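Local coordinates for protein STM4351 (Salmonella enterica, PDB 2Y7I) that binds arginine with high specificity in the periplasm, as a solute-binding protein of family 3 that probably delivers it to a transport system, at residues A[69-75]-A[189-194]; A[10-14]-A[50-54]. All blocks are in the same frame, centred on the assembly; numbering follows the deposited sequence.

Contact 1: A[69-75]-A[189-194]. With ARG (arginine), chain C.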
loop_
_atom_site.group_PDB
_atom_site.type_symbol
_atom_site.label_atom_id
_atom_site.label_comp_id
_atom_site.label_asym_id
_atom_site.label_seq_id
_atom_site.Cartn_x
_atom_site.Cartn_y
_atom_site.Cartn_z
ATOM N N VAL A 69 -13.889 13.273 4.530
ATOM C CA VAL A 69 -13.924 13.612 3.114
ATOM C C VAL A 69 -12.867 12.778 2.419
ATOM O O VAL A 69 -11.718 12.697 2.884
ATOM C CB VAL A 69 -13.664 15.133 2.885
ATOM C CG1 VAL A 69 -13.249 15.428 1.454
ATOM C CG2 VAL A 69 -14.908 15.942 3.239
ATOM N N ILE A 70 -13.264 12.136 1.322
ATOM C CA ILE A 70 -12.314 11.513 0.409
ATOM C C ILE A 70 -12.704 11.928 -1.013
ATOM O O ILE A 70 -13.863 11.748 -1.425
ATOM C CB ILE A 70 -12.222 9.968 0.625
ATOM C CG1 ILE A 70 -10.967 9.389 -0.048
ATOM C CG2 ILE A 70 -13.520 9.237 0.180
ATOM C CD1 ILE A 70 -10.744 7.875 0.219
ATOM N N ALA A 71 -11.768 12.537 -1.743
ATOM C CA ALA A 71 -12.105 13.121 -3.054
ATOM C C ALA A 71 -10.905 13.458 -3.932
ATOM O O ALA A 71 -10.840 14.545 -4.514
ATOM C CB ALA A 71 -12.991 14.374 -2.865
ATOM N N GLY A 72 -9.952 12.530 -4.030
ATOM C CA GLY A 72 -8.721 12.782 -4.767
ATOM C C GLY A 72 -8.052 14.058 -4.283
ATOM O O GLY A 72 -7.472 14.790 -5.074
ATOM N N MET A 73 -8.104 14.293 -2.972
ATOM C CA MET A 73 -7.749 15.592 -2.394
ATOM C C MET A 73 -6.307 15.643 -1.882
ATOM O O MET A 73 -5.969 14.971 -0.901
ATOM C CB MET A 73 -8.726 15.935 -1.253
ATOM C CG MET A 73 -8.434 17.267 -0.530
ATOM S SD MET A 73 -9.605 17.674 0.795
ATOM C CE MET A 73 -11.041 18.176 -0.197
ATOM N N ASP A 74 -5.473 16.434 -2.560
ATOM C CA ASP A 74 -4.082 16.665 -2.160
ATOM C C ASP A 74 -4.049 17.311 -0.784
ATOM O O ASP A 74 -4.823 18.231 -0.504
ATOM C CB ASP A 74 -3.376 17.616 -3.141
ATOM C CG ASP A 74 -3.110 16.990 -4.512
ATOM O OD1 ASP A 74 -3.791 16.024 -4.905
ATOM O OD2 ASP A 74 -2.184 17.486 -5.205
ATOM N N MET A 75 -3.129 16.849 0.055
ATOM C CA MET A 75 -2.954 17.395 1.406
ATOM C C MET A 75 -2.111 18.660 1.376
ATOM O O MET A 75 -0.947 18.657 1.776
ATOM C CB MET A 75 -2.301 16.357 2.320
ATOM C CG MET A 75 -3.084 15.043 2.408
ATOM S SD MET A 75 -2.242 13.765 3.383
ATOM C CE MET A 75 -0.742 13.516 2.457
ATOM N N LYS A 189 1.913 16.708 -3.026
ATOM C CA LYS A 189 1.392 16.338 -1.712
ATOM C C LYS A 189 0.470 15.146 -1.926
ATOM O O LYS A 189 -0.309 15.118 -2.888
ATOM C CB LYS A 189 0.648 17.508 -1.047
ATOM C CG LYS A 189 1.547 18.687 -0.609
ATOM C CD LYS A 189 2.476 18.288 0.540
ATOM C CE LYS A 189 3.390 19.433 0.960
ATOM N NZ LYS A 189 4.129 19.091 2.207
ATOM N N GLY A 190 0.566 14.150 -1.058
ATOM C CA GLY A 190 -0.202 12.910 -1.252
ATOM C C GLY A 190 -1.691 13.135 -1.107
ATOM O O GLY A 190 -2.117 14.191 -0.644
ATOM N N LEU A 191 -2.485 12.145 -1.510
ATOM C CA LEU A 191 -3.924 12.203 -1.290
ATOM C C LEU A 191 -4.209 11.781 0.137
ATOM O O LEU A 191 -3.586 10.846 0.648
ATOM C CB LEU A 191 -4.670 11.294 -2.260
ATOM C CG LEU A 191 -4.436 11.508 -3.755
ATOM C CD1 LEU A 191 -5.355 10.586 -4.533
ATOM C CD2 LEU A 191 -4.655 12.983 -4.143
ATOM N N GLY A 192 -5.153 12.468 0.778
ATOM C CA GLY A 192 -5.470 12.193 2.181
ATOM C C GLY A 192 -6.963 12.101 2.402
ATOM O O GLY A 192 -7.757 12.602 1.591
ATOM N N ILE A 193 -7.341 11.439 3.484
ATOM C CA ILE A 193 -8.715 11.469 3.969
ATOM C C ILE A 193 -8.789 12.577 5.014
ATOM O O ILE A 193 -7.986 12.597 5.937
ATOM C CB ILE A 193 -9.136 10.110 4.582
ATOM C CG1 ILE A 193 -9.225 9.044 3.481
ATOM C CG2 ILE A 193 -10.486 10.247 5.299
ATOM C CD1 ILE A 193 -9.511 7.625 3.986
ATOM N N ALA A 194 -9.745 13.494 4.861
ATOM C CA ALA A 194 -9.857 14.647 5.760
ATOM C C ALA A 194 -10.929 14.441 6.820
ATOM O O ALA A 194 -11.995 13.889 6.550
ATOM C CB ALA A 194 -10.120 15.924 4.972
HETATM N N ARG C . -6.250 16.689 -6.864
HETATM C CA ARG C . -6.847 18.043 -7.088
HETATM C C ARG C . -6.918 18.800 -5.767
HETATM O O ARG C . -7.408 19.926 -5.727
HETATM C CB ARG C . -8.252 17.935 -7.716
HETATM C CG ARG C . -9.227 17.042 -6.926
HETATM C CD ARG C . -10.644 17.077 -7.494
HETATM N NE ARG C . -11.435 15.979 -6.931
HETATM C CZ ARG C . -12.719 15.744 -7.197
HETATM N NH1 ARG C . -13.409 16.530 -8.026
HETATM N NH2 ARG C . -13.315 14.717 -6.629
HETATM O OXT ARG C . -6.506 18.285 -4.710
HETATM O O HOH W 1 -8.907 12.405 -0.817
HETATM O O HOH W 2 -0.228 18.902 -3.915
#

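Contact 2: A[10-14]-A[50-54]. With ARG (arginine), chain C.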
loop_
_atom_site.group_PDB
_atom_site.type_symbol
_atom_site.label_atom_id
_atom_site.label_comp_id
_atom_site.label_asym_id
_atom_site.label_seq_id
_atom_site.Cartn_x
_atom_site.Cartn_y
_atom_site.Cartn_z
ATOM N N PHE A 10 -19.096 9.853 4.552
ATOM C CA PHE A 10 -18.079 10.497 3.729
ATOM C C PHE A 10 -18.724 11.488 2.785
ATOM O O PHE A 10 -19.786 11.218 2.228
ATOM C CB PHE A 10 -17.350 9.474 2.863
ATOM C CG PHE A 10 -16.287 8.700 3.581
ATOM C CD1 PHE A 10 -16.613 7.540 4.282
ATOM C CD2 PHE A 10 -14.952 9.106 3.526
ATOM C CE1 PHE A 10 -15.609 6.797 4.938
ATOM C CE2 PHE A 10 -13.943 8.371 4.185
ATOM C CZ PHE A 10 -14.277 7.221 4.890
ATOM N N GLY A 11 -18.072 12.631 2.607
ATOM C CA GLY A 11 -18.430 13.575 1.558
ATOM C C GLY A 11 -17.424 13.412 0.439
ATOM O O GLY A 11 -16.234 13.192 0.695
ATOM N N THR A 12 -17.905 13.505 -0.797
ATOM C CA THR A 12 -17.059 13.447 -1.985
ATOM C C THR A 12 -17.688 14.254 -3.131
ATOM O O THR A 12 -18.829 14.729 -3.031
ATOM C CB THR A 12 -16.786 11.981 -2.449
ATOM O OG1 THR A 12 -15.661 11.965 -3.335
ATOM C CG2 THR A 12 -17.993 11.385 -3.160
ATOM N N SER A 13 -16.930 14.407 -4.211
ATOM C CA SER A 13 -17.418 15.027 -5.435
ATOM C C SER A 13 -17.180 14.063 -6.579
ATOM O O SER A 13 -16.056 13.955 -7.088
ATOM C CB SER A 13 -16.690 16.338 -5.716
ATOM O OG SER A 13 -17.278 16.974 -6.836
ATOM N N ALA A 14 -18.244 13.363 -6.967
ATOM C CA ALA A 14 -18.172 12.261 -7.926
ATOM C C ALA A 14 -18.183 12.732 -9.385
ATOM O O ALA A 14 -18.990 12.271 -10.190
ATOM C CB ALA A 14 -19.310 11.278 -7.662
ATOM N N THR A 50 -21.936 11.187 0.435
ATOM C CA THR A 50 -22.707 12.339 -0.025
ATOM C C THR A 50 -21.900 12.997 -1.140
ATOM O O THR A 50 -20.712 13.286 -0.959
ATOM C CB THR A 50 -22.976 13.329 1.125
ATOM O OG1 THR A 50 -23.667 12.644 2.171
ATOM C CG2 THR A 50 -23.830 14.525 0.659
ATOM N N ASN A 51 -22.546 13.197 -2.286
ATOM C CA ASN A 51 -21.929 13.756 -3.479
ATOM C C ASN A 51 -22.331 15.227 -3.651
ATOM O O ASN A 51 -23.512 15.544 -3.790
ATOM C CB ASN A 51 -22.346 12.906 -4.694
ATOM C CG ASN A 51 -21.918 13.497 -6.030
ATOM O OD1 ASN A 51 -22.595 13.296 -7.037
ATOM N ND2 ASN A 51 -20.805 14.208 -6.054
ATOM N N GLN A 52 -21.347 16.121 -3.600
ATOM C CA GLN A 52 -21.590 17.573 -3.718
ATOM C C GLN A 52 -20.339 18.222 -4.323
ATOM O O GLN A 52 -19.325 17.543 -4.506
ATOM C CB GLN A 52 -21.966 18.190 -2.365
ATOM C CG GLN A 52 -20.882 18.098 -1.286
ATOM C CD GLN A 52 -21.356 18.607 0.076
ATOM O OE1 GLN A 52 -22.273 18.048 0.682
ATOM N NE2 GLN A 52 -20.719 19.669 0.567
ATOM N N SER A 53 -20.402 19.511 -4.644
ATOM C CA SER A 53 -19.286 20.170 -5.339
ATOM C C SER A 53 -17.983 20.083 -4.535
ATOM O O SER A 53 -17.999 20.153 -3.299
ATOM C CB SER A 53 -19.636 21.628 -5.688
ATOM O OG SER A 53 -19.910 22.405 -4.526
ATOM N N PHE A 54 -16.862 19.925 -5.232
ATOM C CA PHE A 54 -15.557 19.738 -4.570
ATOM C C PHE A 54 -15.225 20.877 -3.612
ATOM O O PHE A 54 -14.728 20.640 -2.502
ATOM C CB PHE A 54 -14.426 19.602 -5.602
ATOM C CG PHE A 54 -13.054 19.409 -4.976
ATOM C CD1 PHE A 54 -12.635 18.144 -4.569
ATOM C CD2 PHE A 54 -12.189 20.498 -4.788
ATOM C CE1 PHE A 54 -11.369 17.958 -3.995
ATOM C CE2 PHE A 54 -10.922 20.321 -4.215
ATOM C CZ PHE A 54 -10.522 19.054 -3.807
HETATM N N ARG C . -6.250 16.689 -6.864
HETATM C CA ARG C . -6.847 18.043 -7.088
HETATM C C ARG C . -6.918 18.800 -5.767
HETATM O O ARG C . -7.408 19.926 -5.727
HETATM C CB ARG C . -8.252 17.935 -7.716
HETATM C CG ARG C . -9.227 17.042 -6.926
HETATM C CD ARG C . -10.644 17.077 -7.494
HETATM N NE ARG C . -11.435 15.979 -6.931
HETATM C CZ ARG C . -12.719 15.744 -7.197
HETATM N NH1 ARG C . -13.409 16.530 -8.026
HETATM N NH2 ARG C . -13.315 14.717 -6.629
HETATM O OXT ARG C . -6.506 18.285 -4.710
HETATM O O HOH W 3 -22.348 10.776 3.688
HETATM O O HOH W 4 -16.921 19.508 -7.858
#

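Contact 1: A[69-75]-A[189-194]
Asp74 meets Leu191 and the bound arginine with the same carboxylate oxygen: OD1 of Asp74 lies 3.3 Å from CD2 of Leu191 and accepts a hydrogen bond from the ligand N at 3.2 Å. That ammonium nitrogen also donates to O of Gly72, while N of Asp74 gives a straight bond to the ligand OXT (3.0 Å, 164°), so the 72-74 loop holds both the amino and the carboxylate group; Arg79 is a further partner of the ligand. Ala71 O takes the ligand NE at 2.9 Å and, more weakly, its NH2. Behind this first shell a water links OD2 of Asp74 (2.7 Å) to N of Lys189, and 189-194 pins the loop through two backbone bonds, Gly192 N to Met73 O and Met75 N to Gly190 O. The Met75 chain, bent at its last torsion (chi3 -62°), brings CE 3.5 Å from O of Gly190. Another water bridges the segments where the register shifts between the two ladders, accepting from N of Ala71 and N of Met73 and donating to O of Gly192. Farther out, Val69 and Ala194 form an antiparallel hydrogen-bonded pair. The loop after strand 68-69, tied to the segment leading into strand 194-195, forms part of the arginine pocket, as in the periplasmic binding protein fold.

Contact 2: A[10-14]-A[50-54]
Phe54 and Ser13 sit side by side where two parallel strands, 7-12 and 46-51, run out into the arginine pocket, the strand-end placement of binding loops found in periplasmic binding proteins. Their CB atoms are 4.0 Å apart, and the two residues address the ligand differently. With CG anti to the backbone N (chi1 180°), the Phe54 ring reaches the arginine and turns one face to its aliphatic chain: the ligand CD stands 3.6 Å above that face, offset toward the rim. The ligand NE comes within 3.4 Å of CD1 of Phe54. Ser13 instead uses its backbone, its O accepting from the ligand NH2 at 2.9 Å. The Ser13 hydroxyl turns to the 50-54 side, where a water joins it to N of Phe54. On the sheet face of Thr12 and Asn51, the Thr12 OG1 bonds to Ile70 O, just beyond the neighbouring strand 68-69. Behind these side chains the parallel ladder holds the loops in step, through Thr50 N to Phe10 O, Thr12 N to Thr50 O and Gln52 N to Thr12 O. At the end away from the ligand, another water donates to Phe10 O at 3.0 Å and is hydrogen-bonded to Thr50 OG1 at 2.7 Å.

How the contacts relate
Both contacts touch the same arginine, from neighbouring parts of one lobe. Both are largely buried, but contact 2 reaches the surface at Asn51 and contact 1 at Lys189. Contact 2 begins as a parallel ladder at the ends of strands 7-12 and 46-51 and continues into loops, whereas contact 1 has two single bridges, one of them an antiparallel hydrogen-bonded pair, separated by a shift in register. Their chemistry toward the ligand differs accordingly: a polar grip in contact 1, mixed carbonyl and aromatic contact in contact 2. The two meet where Ile70 N probably donates to Gly11 O at 3.2 Å and where Ala71 O packs 3.5 Å from Phe54 CE1.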